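Local coordinates for protein L-ornithine N(5)-monooxygenase (Pseudomonas aeruginosa, PDB 3S5W) that uses FAD, NADPH and O2 to hydroxylate the side-chain nitrogen of L-ornithine, the first step in making the hydroxamate siderophore pyoverdin, at residues E275-S287 against A420-V434. Numbering follows the deposited sequence.
Sequences EVFAPKFTDLIYS and ASHGLSDTLLSVLPV. With FAD (flavin-adenine dinucleotide), chain C; ONH (N~5~-hydroxy-L-ornithine), chain E.
Phe277 meets Leu424, Leu428 and Ser430 in the substrate pocket of this class B flavin-dependent N-hydroxylating monooxygenase, where a 3-10 turn and the helix 279-287 lie tightly against the loop that reaches the flavin. The flat Phe277 ring suits a pocket wall: CA of the bound hydroxyornithine sits over the centre of one face, Val276 CG1 lies over the opposite face, nearer the rim, and Leu428 CD1 comes obliquely to Phe277 CE2 at 3.5 Å. CG beside the backbone N (chi1 -60°) carries the ring to the ligand. Phe277 O faces small, polar Ser425, whose OG donates to it at 2.8 Å, almost at right angles to the C=O bond (103°) and tilted from the carbonyl plane; water 2 also donates to this oxygen. Further along, Ile285 CG2 packs 3.3 Å from His422 C, beside Gly423, whose missing side chain leaves room for Ile285 and Phe281. Tyr286 is partly exposed, yet its CD2 lies over the rim of the His422 ring, and its OH bonds Ile396 O. Looser is partly exposed Pro279, whose CG touches Val434 CG2 at 3.8 Å. At the pocket, Ser430 OG donates to hydroxyornithine OXT at 2.7 Å, and Leu429 N to flavin O2 at 2.9 Å.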
loop_
_atom_site.group_PDB
_atom_site.type_symbol
_atom_site.label_atom_id
_atom_site.label_comp_id
_atom_site.label_asym_id
_atom_site.label_seq_id
_atom_site.Cartn_x
_atom_site.Cartn_y
_atom_site.Cartn_z
ATOM N N GLU A 275 -8.171 -15.621 -10.684
ATOM C CA GLU A 275 -9.543 -15.115 -10.841
ATOM C C GLU A 275 -10.117 -14.457 -9.563
ATOM O O GLU A 275 -11.079 -13.684 -9.659
ATOM C CB GLU A 275 -10.481 -16.189 -11.387
ATOM C CG GLU A 275 -10.135 -16.461 -12.878
ATOM C CD GLU A 275 -11.065 -17.425 -13.558
ATOM O OE1 GLU A 275 -11.961 -17.964 -12.883
ATOM O OE2 GLU A 275 -10.873 -17.668 -14.768
ATOM N N VAL A 276 -9.519 -14.726 -8.410
ATOM C CA VAL A 276 -9.955 -14.081 -7.128
ATOM C C VAL A 276 -9.733 -12.555 -7.131
ATOM O O VAL A 276 -10.287 -11.823 -6.272
ATOM C CB VAL A 276 -9.334 -14.773 -5.865
ATOM C CG1 VAL A 276 -7.857 -14.462 -5.688
ATOM C CG2 VAL A 276 -10.078 -14.435 -4.594
ATOM N N PHE A 277 -8.909 -12.086 -8.073
ATOM C CA PHE A 277 -8.653 -10.643 -8.225
ATOM C C PHE A 277 -9.519 -9.970 -9.289
ATOM O O PHE A 277 -9.523 -8.725 -9.402
ATOM C CB PHE A 277 -7.162 -10.393 -8.513
ATOM C CG PHE A 277 -6.266 -10.883 -7.436
ATOM C CD1 PHE A 277 -5.639 -12.122 -7.552
ATOM C CD2 PHE A 277 -6.051 -10.124 -6.281
ATOM C CE1 PHE A 277 -4.801 -12.597 -6.527
ATOM C CE2 PHE A 277 -5.222 -10.586 -5.260
ATOM C CZ PHE A 277 -4.582 -11.837 -5.392
ATOM N N ALA A 278 -10.253 -10.767 -10.063
ATOM C CA ALA A 278 -11.073 -10.235 -11.165
ATOM C C ALA A 278 -12.204 -9.337 -10.597
ATOM O O ALA A 278 -12.680 -9.585 -9.475
ATOM C CB ALA A 278 -11.669 -11.368 -12.003
ATOM N N PRO A 279 -12.603 -8.294 -11.345
ATOM C CA PRO A 279 -13.707 -7.442 -10.860
ATOM C C PRO A 279 -14.967 -8.240 -10.433
ATOM O O PRO A 279 -15.581 -7.889 -9.429
ATOM C CB PRO A 279 -14.012 -6.542 -12.054
ATOM C CG PRO A 279 -12.635 -6.339 -12.714
ATOM C CD PRO A 279 -11.967 -7.744 -12.563
ATOM N N LYS A 280 -15.310 -9.319 -11.165
ATOM C CA LYS A 280 -16.436 -10.209 -10.802
ATOM C C LYS A 280 -16.381 -10.775 -9.369
ATOM O O LYS A 280 -17.415 -10.987 -8.710
ATOM C CB LYS A 280 -16.471 -11.400 -11.776
ATOM C CG LYS A 280 -17.860 -11.895 -12.125
ATOM C CD LYS A 280 -17.833 -12.807 -13.381
ATOM C CE LYS A 280 -17.860 -11.965 -14.679
ATOM N NZ LYS A 280 -18.773 -12.555 -15.708
ATOM N N PHE A 281 -15.176 -11.046 -8.884
ATOM C CA PHE A 281 -15.062 -11.580 -7.551
ATOM C C PHE A 281 -15.549 -10.561 -6.499
ATOM O O PHE A 281 -15.958 -10.963 -5.419
ATOM C CB PHE A 281 -13.632 -12.014 -7.232
ATOM C CG PHE A 281 -13.526 -12.795 -5.957
ATOM C CD1 PHE A 281 -13.802 -14.163 -5.947
ATOM C CD2 PHE A 281 -13.154 -12.167 -4.767
ATOM C CE1 PHE A 281 -13.722 -14.914 -4.754
ATOM C CE2 PHE A 281 -13.068 -12.906 -3.550
ATOM C CZ PHE A 281 -13.355 -14.285 -3.554
ATOM N N THR A 282 -15.477 -9.266 -6.804
ATOM C CA THR A 282 -15.884 -8.240 -5.811
ATOM C C THR A 282 -17.355 -8.472 -5.437
ATOM O O THR A 282 -17.700 -8.529 -4.247
ATOM C CB THR A 282 -15.627 -6.801 -6.299
ATOM O OG1 THR A 282 -14.250 -6.662 -6.671
ATOM C CG2 THR A 282 -15.976 -5.731 -5.179
ATOM N N ASP A 283 -18.196 -8.633 -6.456
ATOM C CA ASP A 283 -19.641 -8.883 -6.289
ATOM C C ASP A 283 -19.884 -10.178 -5.540
ATOM O O ASP A 283 -20.753 -10.257 -4.648
ATOM C CB ASP A 283 -20.333 -8.967 -7.656
ATOM C CG ASP A 283 -20.601 -7.608 -8.266
ATOM O OD1 ASP A 283 -20.749 -7.546 -9.504
ATOM O OD2 ASP A 283 -20.671 -6.590 -7.525
ATOM N N LEU A 284 -19.098 -11.201 -5.882
ATOM C CA LEU A 284 -19.260 -12.512 -5.290
ATOM C C LEU A 284 -18.988 -12.490 -3.771
ATOM O O LEU A 284 -19.821 -12.927 -2.994
ATOM C CB LEU A 284 -18.348 -13.521 -6.005
ATOM C CG LEU A 284 -18.417 -15.019 -5.654
ATOM C CD1 LEU A 284 -17.700 -15.351 -4.376
ATOM C CD2 LEU A 284 -19.869 -15.524 -5.631
ATOM N N ILE A 285 -17.820 -11.998 -3.360
ATOM C CA ILE A 285 -17.503 -11.980 -1.938
ATOM C C ILE A 285 -18.460 -11.076 -1.141
ATOM O O ILE A 285 -18.895 -11.443 -0.042
ATOM C CB ILE A 285 -15.998 -11.680 -1.631
ATOM C CG1 ILE A 285 -15.689 -11.945 -0.140
ATOM C CG2 ILE A 285 -15.577 -10.283 -2.126
ATOM C CD1 ILE A 285 -14.192 -12.076 0.194
ATOM N N TYR A 286 -18.798 -9.923 -1.718
ATOM C CA TYR A 286 -19.762 -9.021 -1.083
ATOM C C TYR A 286 -21.145 -9.676 -0.833
ATOM O O TYR A 286 -21.767 -9.434 0.193
ATOM C CB TYR A 286 -19.935 -7.739 -1.877
ATOM C CG TYR A 286 -20.558 -6.672 -0.998
ATOM C CD1 TYR A 286 -21.956 -6.484 -0.968
ATOM C CD2 TYR A 286 -19.759 -5.906 -0.133
ATOM C CE1 TYR A 286 -22.531 -5.523 -0.118
ATOM C CE2 TYR A 286 -20.324 -4.948 0.713
ATOM C CZ TYR A 286 -21.710 -4.765 0.716
ATOM O OH TYR A 286 -22.256 -3.809 1.559
ATOM N N SER A 287 -21.599 -10.497 -1.778
ATOM C CA SER A 287 -22.839 -11.288 -1.647
ATOM C C SER A 287 -22.808 -12.376 -0.556
ATOM O O SER A 287 -23.872 -12.864 -0.135
ATOM C CB SER A 287 -23.212 -11.918 -2.995
ATOM O OG SER A 287 -22.447 -13.098 -3.243
ATOM N N ALA A 420 -12.283 -7.193 3.878
ATOM C CA ALA A 420 -13.214 -8.157 4.523
ATOM C C ALA A 420 -14.499 -8.394 3.729
ATOM O O ALA A 420 -15.031 -9.506 3.721
ATOM C CB ALA A 420 -13.532 -7.761 5.990
ATOM N N SER A 421 -14.971 -7.378 3.027
ATOM C CA SER A 421 -16.237 -7.472 2.290
ATOM C C SER A 421 -16.101 -7.497 0.766
ATOM O O SER A 421 -17.026 -7.906 0.059
ATOM C CB SER A 421 -17.153 -6.307 2.687
ATOM O OG SER A 421 -16.527 -5.039 2.501
ATOM N N HIS A 422 -14.996 -6.975 0.254
ATOM C CA HIS A 422 -14.847 -6.786 -1.201
ATOM C C HIS A 422 -13.706 -7.613 -1.807
ATOM O O HIS A 422 -13.560 -7.643 -3.018
ATOM C CB HIS A 422 -14.567 -5.300 -1.521
ATOM C CG HIS A 422 -15.736 -4.403 -1.280
ATOM N ND1 HIS A 422 -16.451 -3.820 -2.307
ATOM C CD2 HIS A 422 -16.325 -4.002 -0.131
ATOM C CE1 HIS A 422 -17.409 -3.063 -1.792
ATOM N NE2 HIS A 422 -17.363 -3.171 -0.475
ATOM N N GLY A 423 -12.887 -8.238 -0.979
ATOM C CA GLY A 423 -11.967 -9.239 -1.477
ATOM C C GLY A 423 -10.518 -8.798 -1.513
ATOM O O GLY A 423 -10.190 -7.653 -1.183
ATOM N N LEU A 424 -9.655 -9.720 -1.945
ATOM C CA LEU A 424 -8.204 -9.500 -1.940
ATOM C C LEU A 424 -7.710 -8.412 -2.905
ATOM O O LEU A 424 -6.578 -7.923 -2.756
ATOM C CB LEU A 424 -7.455 -10.843 -2.152
ATOM C CG LEU A 424 -7.539 -11.750 -0.915
ATOM C CD1 LEU A 424 -7.256 -13.198 -1.279
ATOM C CD2 LEU A 424 -6.586 -11.334 0.159
ATOM N N SER A 425 -8.538 -8.001 -3.868
ATOM C CA SER A 425 -8.151 -6.904 -4.735
ATOM C C SER A 425 -8.156 -5.559 -3.978
ATOM O O SER A 425 -7.652 -4.549 -4.479
ATOM C CB SER A 425 -9.117 -6.787 -5.919
ATOM O OG SER A 425 -8.920 -7.854 -6.804
ATOM N N ASP A 426 -8.758 -5.551 -2.787
ATOM C CA ASP A 426 -9.126 -4.253 -2.172
ATOM C C ASP A 426 -7.939 -3.329 -1.925
ATOM O O ASP A 426 -8.021 -2.139 -2.202
ATOM C CB ASP A 426 -9.946 -4.452 -0.898
ATOM C CG ASP A 426 -10.659 -3.152 -0.457
ATOM O OD1 ASP A 426 -11.676 -2.801 -1.081
ATOM O OD2 ASP A 426 -10.163 -2.493 0.474
ATOM N N THR A 427 -6.842 -3.863 -1.392
ATOM C CA THR A 427 -5.648 -3.052 -1.092
ATOM C C THR A 427 -4.643 -2.943 -2.247
ATOM O O THR A 427 -3.542 -2.420 -2.048
ATOM C CB THR A 427 -4.877 -3.626 0.110
ATOM O OG1 THR A 427 -4.306 -4.894 -0.247
ATOM C CG2 THR A 427 -5.817 -3.766 1.330
ATOM N N LEU A 428 -5.005 -3.447 -3.427
ATOM C CA LEU A 428 -4.018 -3.582 -4.529
ATOM C C LEU A 428 -4.356 -2.653 -5.682
ATOM O O LEU A 428 -5.275 -1.831 -5.584
ATOM C CB LEU A 428 -3.980 -5.043 -5.021
ATOM C CG LEU A 428 -3.661 -6.123 -3.984
ATOM C CD1 LEU A 428 -3.720 -7.505 -4.639
ATOM C CD2 LEU A 428 -2.294 -5.908 -3.345
ATOM N N LEU A 429 -3.608 -2.772 -6.782
ATOM C CA LEU A 429 -3.971 -2.063 -8.031
ATOM C C LEU A 429 -5.061 -2.786 -8.830
ATOM O O LEU A 429 -5.604 -2.223 -9.783
ATOM C CB LEU A 429 -2.720 -1.914 -8.927
ATOM C CG LEU A 429 -1.578 -1.130 -8.332
ATOM C CD1 LEU A 429 -0.292 -1.364 -9.130
ATOM C CD2 LEU A 429 -1.938 0.396 -8.275
ATOM N N SER A 430 -5.383 -4.029 -8.430
ATOM C CA SER A 430 -6.164 -4.975 -9.239
ATOM C C SER A 430 -7.475 -4.511 -9.900
ATOM O O SER A 430 -7.751 -4.823 -11.067
ATOM C CB SER A 430 -6.401 -6.301 -8.442
ATOM O OG SER A 430 -5.178 -6.782 -7.884
ATOM N N VAL A 431 -8.296 -3.796 -9.141
ATOM C CA VAL A 431 -9.622 -3.427 -9.646
ATOM C C VAL A 431 -9.833 -1.899 -9.657
ATOM O O VAL A 431 -10.960 -1.448 -9.773
ATOM C CB VAL A 431 -10.789 -4.106 -8.881
ATOM C CG1 VAL A 431 -10.776 -5.632 -9.068
ATOM C CG2 VAL A 431 -10.775 -3.735 -7.367
ATOM N N LEU A 432 -8.755 -1.131 -9.567
ATOM C CA LEU A 432 -8.866 0.317 -9.470
ATOM C C LEU A 432 -9.731 0.941 -10.571
ATOM O O LEU A 432 -10.555 1.781 -10.257
ATOM C CB LEU A 432 -7.500 0.985 -9.377
ATOM C CG LEU A 432 -6.683 0.729 -8.092
ATOM C CD1 LEU A 432 -5.563 1.700 -8.097
ATOM C CD2 LEU A 432 -7.498 0.899 -6.834
ATOM N N PRO A 433 -9.565 0.525 -11.852
ATOM C CA PRO A 433 -10.427 1.172 -12.872
ATOM C C PRO A 433 -11.928 0.972 -12.670
ATOM O O PRO A 433 -12.737 1.866 -12.988
ATOM C CB PRO A 433 -9.991 0.512 -14.199
ATOM C CG PRO A 433 -8.579 0.030 -13.939
ATOM C CD PRO A 433 -8.560 -0.382 -12.458
ATOM N N VAL A 434 -12.300 -0.209 -12.188
ATOM C CA VAL A 434 -13.691 -0.536 -11.933
ATOM C C VAL A 434 -14.197 0.137 -10.628
ATOM O O VAL A 434 -15.330 0.684 -10.603
ATOM C CB VAL A 434 -13.902 -2.103 -11.944
ATOM C CG1 VAL A 434 -15.325 -2.462 -11.624
ATOM C CG2 VAL A 434 -13.512 -2.691 -13.343
HETATM P PA FAD C . -1.332 4.605 -1.357
HETATM O O1A FAD C . -0.717 4.089 -0.111
HETATM O O2A FAD C . -0.562 4.290 -2.651
HETATM O O5B FAD C . -1.493 6.219 -1.262
HETATM C C5B FAD C . -1.978 6.795 -0.072
HETATM C C4B FAD C . -1.596 8.262 -0.175
HETATM O O4B FAD C . -2.170 8.920 0.922
HETATM C C3B FAD C . -0.086 8.438 -0.048
HETATM O O3B FAD C . 0.416 9.102 -1.191
HETATM C C2B FAD C . 0.098 9.267 1.230
HETATM O O2B FAD C . 1.069 10.295 1.073
HETATM C C1B FAD C . -1.252 9.896 1.392
HETATM N N9A FAD C . -1.670 10.159 2.766
HETATM C C8A FAD C . -1.695 9.278 3.842
HETATM N N7A FAD C . -2.238 9.944 4.905
HETATM C C5A FAD C . -2.567 11.199 4.496
HETATM C C6A FAD C . -3.143 12.281 5.161
HETATM N N6A FAD C . -3.706 12.117 6.370
HETATM N N1A FAD C . -3.344 13.461 4.450
HETATM C C2A FAD C . -3.010 13.589 3.117
HETATM N N3A FAD C . -2.437 12.511 2.450
HETATM C C4A FAD C . -2.223 11.342 3.143
HETATM N N1 FAD C . -0.127 -3.422 -5.356
HETATM C C2 FAD C . -0.148 -4.060 -6.590
HETATM O O2 FAD C . -1.210 -4.296 -7.143
HETATM N N3 FAD C . 1.025 -4.438 -7.207
HETATM C C4 FAD C . 2.247 -4.184 -6.634
HETATM O O4 FAD C . 3.280 -4.502 -7.249
HETATM C C4X FAD C . 2.278 -3.553 -5.376
HETATM N N5 FAD C . 3.495 -3.300 -4.759
HETATM C C5X FAD C . 3.524 -2.689 -3.516
HETATM C C6 FAD C . 4.762 -2.441 -2.904
HETATM C C7 FAD C . 4.824 -1.831 -1.658
HETATM C C7M FAD C . 6.189 -1.605 -1.057
HETATM C C8 FAD C . 3.643 -1.493 -1.008
HETATM C C8M FAD C . 3.634 -0.829 0.339
HETATM C C9 FAD C . 2.410 -1.734 -1.605
HETATM C C9A FAD C . 2.332 -2.318 -2.876
HETATM N N10 FAD C . 1.101 -2.572 -3.494
HETATM C C10 FAD C . 1.083 -3.204 -4.732
HETATM C "C1'" FAD C . -0.206 -2.254 -2.835
HETATM C "C2'" FAD C . -0.545 -0.750 -2.781
HETATM O "O2'" FAD C . -1.392 -0.634 -1.632
HETATM C "C3'" FAD C . -1.301 -0.347 -4.038
HETATM O "O3'" FAD C . -0.541 -0.620 -5.232
HETATM C "C4'" FAD C . -1.628 1.167 -4.049
HETATM O "O4'" FAD C . -0.452 1.904 -3.736
HETATM C "C5'" FAD C . -2.827 1.576 -3.153
HETATM O "O5'" FAD C . -3.214 2.879 -3.546
HETATM P P FAD C . -3.895 3.942 -2.534
HETATM O O1P FAD C . -3.982 5.230 -3.316
HETATM O O2P FAD C . -5.174 3.321 -2.043
HETATM O O3P FAD C . -2.833 4.061 -1.350
HETATM C C ONH E . -3.549 -9.727 -9.655
HETATM N N ONH E . -2.142 -11.493 -8.669
HETATM O O ONH E . -3.230 -10.262 -10.758
HETATM C CA ONH E . -2.851 -10.214 -8.418
HETATM C CB ONH E . -1.925 -9.116 -7.881
HETATM C CD ONH E . -0.396 -8.506 -6.049
HETATM N NE ONH E . 0.153 -9.019 -4.821
HETATM C CG ONH E . -1.309 -9.590 -6.575
HETATM O OZ ONH E . 1.317 -8.446 -4.361
HETATM O OXT ONH E . -4.414 -8.815 -9.524
HETATM O O HOH W 1 -10.768 -9.657 -4.805
HETATM O O HOH W 2 -8.428 -7.517 -11.593
HETATM O O HOH W 3 -12.251 -5.783 -4.595
#